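Local coordinates for protein GDP-L-fucose synthase (Campylobacter jejuni subsp. jejuni serotype O:2, PDB 7M13) that makes GDP-D-glycero-L-gluco-heptose for the capsular polysaccharide, using NADPH, at residues B[5-16]-B[28-39]. Numbering follows the deposited sequence.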
loop_
_atom_site.group_PDB
_atom_site.type_symbol
_atom_site.label_atom_id
_atom_site.label_comp_id
_atom_site.label_asym_id
_atom_site.label_seq_id
_atom_site.Cartn_x
_atom_site.Cartn_y
_atom_site.Cartn_z
ATOM N N MET B 5 -21.640 -19.435 8.012
ATOM C CA MET B 5 -22.731 -18.815 7.229
ATOM C C MET B 5 -23.908 -19.780 7.276
ATOM O O MET B 5 -23.704 -20.969 7.102
ATOM C CB MET B 5 -22.429 -18.585 5.751
ATOM C CG MET B 5 -21.342 -17.615 5.466
ATOM S SD MET B 5 -21.301 -17.133 3.739
ATOM C CE MET B 5 -21.128 -18.709 2.910
ATOM N N GLN B 6 -25.088 -19.230 7.490
ATOM C CA GLN B 6 -26.361 -19.985 7.424
ATOM C C GLN B 6 -27.029 -19.635 6.104
ATOM O O GLN B 6 -26.752 -18.585 5.498
ATOM C CB GLN B 6 -27.278 -19.574 8.576
ATOM C CG GLN B 6 -26.653 -19.650 9.948
ATOM C CD GLN B 6 -26.275 -21.067 10.266
ATOM O OE1 GLN B 6 -27.117 -21.962 10.216
ATOM N NE2 GLN B 6 -24.998 -21.288 10.552
ATOM N N THR B 7 -27.982 -20.454 5.648
ATOM C CA THR B 7 -28.622 -20.184 4.356
ATOM C C THR B 7 -29.448 -18.904 4.438
ATOM O O THR B 7 -29.639 -18.329 3.401
ATOM C CB THR B 7 -29.461 -21.393 3.901
ATOM O OG1 THR B 7 -30.242 -21.775 5.036
ATOM C CG2 THR B 7 -28.562 -22.520 3.417
ATOM N N ASN B 8 -29.802 -18.459 5.632
ATOM C CA ASN B 8 -30.557 -17.183 5.749
ATOM C C ASN B 8 -29.645 -16.039 6.168
ATOM O O ASN B 8 -30.157 -14.971 6.404
ATOM C CB ASN B 8 -31.751 -17.286 6.694
ATOM C CG ASN B 8 -31.421 -17.733 8.103
ATOM O OD1 ASN B 8 -30.314 -18.153 8.450
ATOM N ND2 ASN B 8 -32.404 -17.658 8.996
ATOM N N SER B 9 -28.351 -16.261 6.292
ATOM C CA SER B 9 -27.395 -15.153 6.515
ATOM C C SER B 9 -27.435 -14.132 5.396
ATOM O O SER B 9 -27.532 -14.487 4.209
ATOM C CB SER B 9 -25.991 -15.675 6.648
ATOM O OG SER B 9 -25.830 -16.510 7.774
ATOM N N LYS B 10 -27.325 -12.852 5.749
ATOM C CA LYS B 10 -27.316 -11.790 4.736
ATOM C C LYS B 10 -25.905 -11.686 4.171
ATOM O O LYS B 10 -24.999 -11.339 4.927
ATOM C CB LYS B 10 -27.799 -10.460 5.305
ATOM C CG LYS B 10 -28.022 -9.428 4.215
ATOM C CD LYS B 10 -28.810 -8.232 4.711
ATOM C CE LYS B 10 -29.253 -7.288 3.629
ATOM N NZ LYS B 10 -30.197 -6.299 4.213
ATOM N N ILE B 11 -25.756 -11.925 2.880
ATOM C CA ILE B 11 -24.445 -12.035 2.197
ATOM C C ILE B 11 -24.365 -10.961 1.139
ATOM O O ILE B 11 -25.183 -10.937 0.236
ATOM C CB ILE B 11 -24.268 -13.425 1.559
ATOM C CG1 ILE B 11 -24.377 -14.492 2.636
ATOM C CG2 ILE B 11 -22.951 -13.484 0.776
ATOM C CD1 ILE B 11 -24.455 -15.912 2.093
ATOM N N TYR B 12 -23.344 -10.093 1.213
ATOM C CA TYR B 12 -23.049 -9.084 0.180
ATOM C C TYR B 12 -21.941 -9.606 -0.726
ATOM O O TYR B 12 -20.893 -9.986 -0.222
ATOM C CB TYR B 12 -22.684 -7.762 0.857
ATOM C CG TYR B 12 -22.166 -6.684 -0.052
ATOM C CD1 TYR B 12 -22.744 -6.401 -1.279
ATOM C CD2 TYR B 12 -21.029 -5.968 0.315
ATOM C CE1 TYR B 12 -22.250 -5.403 -2.098
ATOM C CE2 TYR B 12 -20.548 -4.955 -0.487
ATOM C CZ TYR B 12 -21.122 -4.704 -1.707
ATOM O OH TYR B 12 -20.596 -3.754 -2.523
ATOM N N ILE B 13 -22.222 -9.701 -2.007
ATOM C CA ILE B 13 -21.210 -9.944 -3.067
ATOM C C ILE B 13 -20.955 -8.616 -3.755
ATOM O O ILE B 13 -21.788 -8.164 -4.538
ATOM C CB ILE B 13 -21.634 -11.054 -4.050
ATOM C CG1 ILE B 13 -21.950 -12.350 -3.301
ATOM C CG2 ILE B 13 -20.537 -11.285 -5.090
ATOM C CD1 ILE B 13 -23.406 -12.666 -3.175
ATOM N N ALA B 14 -19.800 -8.008 -3.502
ATOM C CA ALA B 14 -19.389 -6.757 -4.151
ATOM C C ALA B 14 -18.899 -7.102 -5.543
ATOM O O ALA B 14 -18.167 -8.114 -5.652
ATOM C CB ALA B 14 -18.342 -6.078 -3.322
ATOM N N GLY B 15 -19.285 -6.364 -6.566
ATOM C CA GLY B 15 -18.880 -6.663 -7.948
ATOM C C GLY B 15 -19.566 -7.890 -8.489
ATOM O O GLY B 15 -18.913 -8.715 -9.174
ATOM N N HIS B 16 -20.858 -8.039 -8.232
ATOM C CA HIS B 16 -21.553 -9.322 -8.479
ATOM C C HIS B 16 -21.714 -9.613 -9.969
ATOM O O HIS B 16 -22.067 -10.787 -10.264
ATOM C CB HIS B 16 -22.904 -9.378 -7.793
ATOM C CG HIS B 16 -23.903 -8.437 -8.357
ATOM N ND1 HIS B 16 -23.850 -7.099 -8.107
ATOM C CD2 HIS B 16 -25.008 -8.675 -9.104
ATOM C CE1 HIS B 16 -24.884 -6.515 -8.698
ATOM N NE2 HIS B 16 -25.621 -7.482 -9.314
ATOM N N LEU B 28 -23.758 -19.885 -4.488
ATOM C CA LEU B 28 -24.468 -19.659 -3.207
ATOM C C LEU B 28 -25.954 -20.046 -3.370
ATOM O O LEU B 28 -26.407 -20.781 -2.511
ATOM C CB LEU B 28 -24.295 -18.198 -2.805
ATOM C CG LEU B 28 -22.909 -17.875 -2.263
ATOM C CD1 LEU B 28 -22.713 -16.386 -2.252
ATOM C CD2 LEU B 28 -22.716 -18.464 -0.872
ATOM N N GLN B 29 -26.614 -19.572 -4.423
ATOM C CA GLN B 29 -28.062 -19.885 -4.645
ATOM C C GLN B 29 -28.206 -21.410 -4.715
ATOM O O GLN B 29 -29.150 -21.987 -4.093
ATOM C CB GLN B 29 -28.565 -19.125 -5.858
ATOM C CG GLN B 29 -28.786 -17.652 -5.556
ATOM C CD GLN B 29 -29.100 -16.804 -6.763
ATOM O OE1 GLN B 29 -28.779 -17.151 -7.902
ATOM N NE2 GLN B 29 -29.667 -15.644 -6.509
ATOM N N LYS B 30 -27.303 -22.089 -5.410
ATOM C CA LYS B 30 -27.437 -23.556 -5.629
ATOM C C LYS B 30 -27.355 -24.311 -4.293
ATOM O O LYS B 30 -27.851 -25.464 -4.199
ATOM C CB LYS B 30 -26.392 -24.057 -6.629
ATOM C CG LYS B 30 -26.473 -25.555 -6.902
ATOM C CD LYS B 30 -25.262 -26.160 -7.595
ATOM C CE LYS B 30 -25.544 -27.554 -8.119
ATOM N NZ LYS B 30 -24.832 -27.773 -9.397
ATOM N N ARG B 31 -26.723 -23.741 -3.276
ATOM C CA ARG B 31 -26.541 -24.328 -1.941
ATOM C C ARG B 31 -27.600 -23.805 -0.958
ATOM O O ARG B 31 -27.489 -24.161 0.225
ATOM C CB ARG B 31 -25.117 -24.038 -1.462
ATOM C CG ARG B 31 -24.067 -24.639 -2.384
ATOM C CD ARG B 31 -22.725 -24.167 -1.894
ATOM N NE ARG B 31 -21.709 -24.298 -2.915
ATOM C CZ ARG B 31 -20.465 -24.636 -2.660
ATOM N NH1 ARG B 31 -20.085 -24.891 -1.416
ATOM N NH2 ARG B 31 -19.620 -24.764 -3.663
ATOM N N GLY B 32 -28.520 -22.974 -1.423
ATOM C CA GLY B 32 -29.667 -22.425 -0.660
ATOM C C GLY B 32 -29.368 -21.113 0.052
ATOM O O GLY B 32 -30.247 -20.632 0.792
ATOM N N PHE B 33 -28.208 -20.505 -0.213
ATOM C CA PHE B 33 -27.839 -19.199 0.389
ATOM C C PHE B 33 -28.505 -18.120 -0.446
ATOM O O PHE B 33 -27.916 -17.637 -1.432
ATOM C CB PHE B 33 -26.324 -19.014 0.443
ATOM C CG PHE B 33 -25.615 -19.956 1.363
ATOM C CD1 PHE B 33 -25.472 -19.692 2.704
ATOM C CD2 PHE B 33 -25.108 -21.167 0.895
ATOM C CE1 PHE B 33 -24.834 -20.584 3.544
ATOM C CE2 PHE B 33 -24.433 -22.038 1.727
ATOM C CZ PHE B 33 -24.296 -21.751 3.054
ATOM N N ASN B 34 -29.761 -17.805 -0.152
ATOM C CA ASN B 34 -30.583 -16.994 -1.065
ATOM C C ASN B 34 -30.768 -15.562 -0.550
ATOM O O ASN B 34 -31.344 -14.805 -1.297
ATOM C CB ASN B 34 -31.933 -17.673 -1.330
ATOM C CG ASN B 34 -31.758 -18.845 -2.268
ATOM O OD1 ASN B 34 -31.133 -18.704 -3.317
ATOM N ND2 ASN B 34 -32.339 -19.991 -1.943
ATOM N N ASN B 35 -30.244 -15.198 0.629
ATOM C CA ASN B 35 -30.434 -13.865 1.257
ATOM C C ASN B 35 -29.246 -12.982 0.852
ATOM O O ASN B 35 -28.419 -12.631 1.708
ATOM C CB ASN B 35 -30.547 -13.942 2.768
ATOM C CG ASN B 35 -30.954 -12.636 3.413
ATOM O OD1 ASN B 35 -31.389 -11.708 2.707
ATOM N ND2 ASN B 35 -30.791 -12.567 4.724
ATOM N N LEU B 36 -29.149 -12.707 -0.424
ATOM C CA LEU B 36 -28.015 -11.967 -1.011
ATOM C C LEU B 36 -28.389 -10.514 -1.159
ATOM O O LEU B 36 -29.554 -10.167 -1.442
ATOM C CB LEU B 36 -27.639 -12.569 -2.358
ATOM C CG LEU B 36 -27.392 -14.076 -2.384
ATOM C CD1 LEU B 36 -26.975 -14.516 -3.772
ATOM C CD2 LEU B 36 -26.399 -14.534 -1.325
ATOM N N VAL B 37 -27.387 -9.651 -1.038
ATOM C CA VAL B 37 -27.597 -8.217 -1.349
ATOM C C VAL B 37 -26.578 -7.876 -2.417
ATOM O O VAL B 37 -25.370 -8.229 -2.255
ATOM C CB VAL B 37 -27.562 -7.323 -0.097
ATOM C CG1 VAL B 37 -26.294 -7.486 0.714
ATOM C CG2 VAL B 37 -27.789 -5.861 -0.464
ATOM N N LEU B 38 -27.069 -7.327 -3.509
ATOM C CA LEU B 38 -26.353 -7.125 -4.780
ATOM C C LEU B 38 -26.592 -5.679 -5.206
ATOM O O LEU B 38 -27.741 -5.252 -5.223
ATOM C CB LEU B 38 -26.867 -8.128 -5.807
ATOM C CG LEU B 38 -26.885 -9.602 -5.404
ATOM C CD1 LEU B 38 -27.544 -10.421 -6.501
ATOM C CD2 LEU B 38 -25.481 -10.127 -5.113
ATOM N N LYS B 39 -25.539 -4.922 -5.458
ATOM C CA LYS B 39 -25.634 -3.521 -5.934
ATOM C C LYS B 39 -24.838 -3.376 -7.225
ATOM O O LYS B 39 -23.632 -3.701 -7.252
ATOM C CB LYS B 39 -25.135 -2.568 -4.850
ATOM C CG LYS B 39 -25.928 -2.602 -3.566
ATOM C CD LYS B 39 -27.303 -1.976 -3.723
ATOM C CE LYS B 39 -28.036 -1.891 -2.407
ATOM N NZ LYS B 39 -29.429 -1.416 -2.579
HETATM O O HOH W 1 -28.050 -16.321 2.179
HETATM O O HOH W 2 -21.158 -4.020 -5.169
HETATM O O HOH W 3 -22.875 -6.070 -5.690
#
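The ring of F33 is clasped between M5 and T7. F33 CB meets I11 CD1. Farther out, F33 CD1 lies 3.3 Å from Q6 O, which sits at the ring edge, and F33 CE1 meets M5 CB; at the tip, F33 CZ comes nearest M5 O, at 4.2 Å. T7 CG2 sits over the middle of one face, 4.1 Å from the F33 ring centroid, a CH-pi contact; M5 CE comes over the opposite face near the rim, brought there by the turn about the CG-SD bond (chi3 -57°). G32 ends the helix in a Schellman motif, and G32 O lies 3.3 Å from T7 CB. Strands 11-14 and 36-37 pair in parallel as the first beta-alpha-beta unit of the Rossmann fold, joined by helix 19-30. I11 N donates to N35 O and V37 N to I11 O (2.9 Å), followed by a weak bond from I13 N to V37 O. On the helix side, I13 CD1 meets L28 CD1 tip to tip and L38 CD2 alongside. N35 ND2 reaches N8 O at 3.0 Å, nearly straight but from above the carbonyl plane, while a water joins N35 N to T7 O and S9 O. Beside G15, which touches the bound NADP, L38 CB stands 3.7 Å from the H16 ring centroid, over its face. A second water ties H16 ND1 and I13 O to K39 N.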